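Local coordinates for Ddb_g0293866 (Dictyostelium discoideum, PDB 5LW6), which binds ADP-ribose through its macrodomain, the part in this crystal, and as a whole protein may bind poly-ADP-ribose and act in sensing DNA damage, at residues A80-Y84 with F249-D253. Sequence-based numbering, arbitrary orientation.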
loop_
_atom_site.group_PDB
_atom_site.type_symbol
_atom_site.label_atom_id
_atom_site.label_comp_id
_atom_site.label_asym_id
_atom_site.label_seq_id
_atom_site.Cartn_x
_atom_site.Cartn_y
_atom_site.Cartn_z
ATOM N N ALA A 80 -3.653 10.027 -7.609
ATOM C CA ALA A 80 -2.517 10.064 -6.744
ATOM C C ALA A 80 -1.326 9.372 -7.447
ATOM O O ALA A 80 -0.176 9.822 -7.372
ATOM C CB ALA A 80 -2.800 9.383 -5.420
ATOM N N ILE A 81 -1.625 8.275 -8.144
ATOM C CA ILE A 81 -0.610 7.494 -8.800
ATOM C C ILE A 81 0.012 8.336 -9.914
ATOM O O ILE A 81 1.242 8.375 -10.100
ATOM C CB ILE A 81 -1.164 6.135 -9.340
ATOM C CG1 ILE A 81 -1.359 5.146 -8.140
ATOM C CG2 ILE A 81 -0.214 5.468 -10.364
ATOM C CD1 ILE A 81 -2.304 3.986 -8.420
ATOM N N SER A 82 -0.856 8.969 -10.677
ATOM C CA SER A 82 -0.404 9.794 -11.777
ATOM C C SER A 82 0.383 11.002 -11.277
ATOM O O SER A 82 1.398 11.373 -11.868
ATOM C CB SER A 82 -1.554 10.128 -12.763
ATOM O OG SER A 82 -1.004 10.868 -13.822
ATOM N N GLU A 83 -0.025 11.596 -10.149
ATOM C CA GLU A 83 0.670 12.683 -9.557
ATOM C C GLU A 83 2.116 12.289 -9.196
ATOM O O GLU A 83 3.082 13.010 -9.535
ATOM C CB GLU A 83 -0.066 13.197 -8.339
ATOM C CG GLU A 83 0.550 14.375 -7.597
ATOM C CD GLU A 83 -0.226 14.754 -6.330
ATOM O OE1 GLU A 83 -0.473 13.829 -5.500
ATOM O OE2 GLU A 83 -0.589 15.964 -6.129
ATOM N N TYR A 84 2.243 11.158 -8.538
ATOM C CA TYR A 84 3.554 10.647 -8.141
ATOM C C TYR A 84 4.389 10.320 -9.379
ATOM O O TYR A 84 5.560 10.772 -9.498
ATOM C CB TYR A 84 3.321 9.412 -7.279
ATOM C CG TYR A 84 4.645 8.738 -6.825
ATOM C CD1 TYR A 84 5.350 9.245 -5.727
ATOM C CD2 TYR A 84 5.176 7.669 -7.495
ATOM C CE1 TYR A 84 6.539 8.652 -5.307
ATOM C CE2 TYR A 84 6.381 7.074 -7.097
ATOM C CZ TYR A 84 7.071 7.579 -6.035
ATOM O OH TYR A 84 8.277 6.948 -5.730
ATOM N N PHE A 249 3.396 6.954 -0.683
ATOM C CA PHE A 249 4.393 7.327 -1.648
ATOM C C PHE A 249 5.484 8.144 -1.009
ATOM O O PHE A 249 6.639 8.051 -1.410
ATOM C CB PHE A 249 3.753 8.079 -2.831
ATOM C CG PHE A 249 2.838 7.225 -3.661
ATOM C CD1 PHE A 249 3.118 5.855 -3.899
ATOM C CD2 PHE A 249 1.713 7.725 -4.162
ATOM C CE1 PHE A 249 2.238 5.049 -4.638
ATOM C CE2 PHE A 249 0.835 6.932 -4.923
ATOM C CZ PHE A 249 1.104 5.619 -5.162
ATOM N N ASN A 250 5.186 8.838 0.076
ATOM C CA ASN A 250 6.248 9.466 0.835
ATOM C C ASN A 250 7.200 8.403 1.428
ATOM O O ASN A 250 8.413 8.584 1.396
ATOM C CB ASN A 250 5.696 10.298 1.988
ATOM C CG ASN A 250 5.050 11.555 1.520
ATOM O OD1 ASN A 250 5.181 11.946 0.374
ATOM N ND2 ASN A 250 4.357 12.237 2.432
ATOM N N ALA A 251 6.668 7.309 1.924
ATOM C CA ALA A 251 7.479 6.224 2.422
ATOM C C ALA A 251 8.333 5.649 1.307
ATOM O O ALA A 251 9.501 5.305 1.495
ATOM C CB ALA A 251 6.643 5.166 3.039
ATOM N N LEU A 252 7.760 5.499 0.133
ATOM C CA LEU A 252 8.509 4.967 -0.977
ATOM C C LEU A 252 9.695 5.841 -1.285
ATOM O O LEU A 252 10.797 5.332 -1.558
ATOM C CB LEU A 252 7.565 4.802 -2.177
ATOM C CG LEU A 252 8.149 4.149 -3.389
ATOM C CD1 LEU A 252 8.738 2.786 -3.093
ATOM C CD2 LEU A 252 7.063 4.109 -4.506
ATOM N N ASP A 253 9.518 7.171 -1.251
ATOM C CA ASP A 253 10.617 8.100 -1.585
ATOM C C ASP A 253 11.679 8.226 -0.470
ATOM O O ASP A 253 12.803 8.631 -0.703
ATOM C CB ASP A 253 10.072 9.462 -1.972
ATOM C CG ASP A 253 9.683 9.547 -3.472
ATOM O OD1 ASP A 253 9.905 8.526 -4.237
ATOM O OD2 ASP A 253 9.162 10.640 -3.857
#
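Tyr84 places CG anti to its backbone N (chi1 178°) and Phe249 places CG anti to its carbonyl carbon, beside the backbone N, which lays the two rings together in the gap between helices 70-87 and 237-253 of the macrodomain's alpha/beta fold. The axes of segments 80-84 and 249-253 approach to 12.2 Å, wide enough for both aromatics to sit between them. They form an offset stack, centroids 4.7 Å apart and planes inclined by 26°, with Tyr84 CG above the rim of one Phe249 face. Tyr84 CD1 also packs on Phe249 CB at 3.5 Å. At the far end of the Phe249 ring, CZ meets Ile81 CG1 at 3.9 Å, CG1 lying at the ring edge, while Leu252 CD2 approaches the Tyr84 hydroxyl end obliquely. Asp253 faces several partners: Arg54 forms a salt bridge with OD1, and His88 NE2 and the Arg43 backbone N are hydrogen-bonded to OD2, so the carboxylate is probably held as an anion. A phenylalanine in place of Tyr84 could keep the stack but would probably leave buried Asp253 OD1 without one of its donors. Tyr84 OH donates a hydrogen bond to Asp253 OD1 at 2.7 Å, from 39° out of the carboxylate plane.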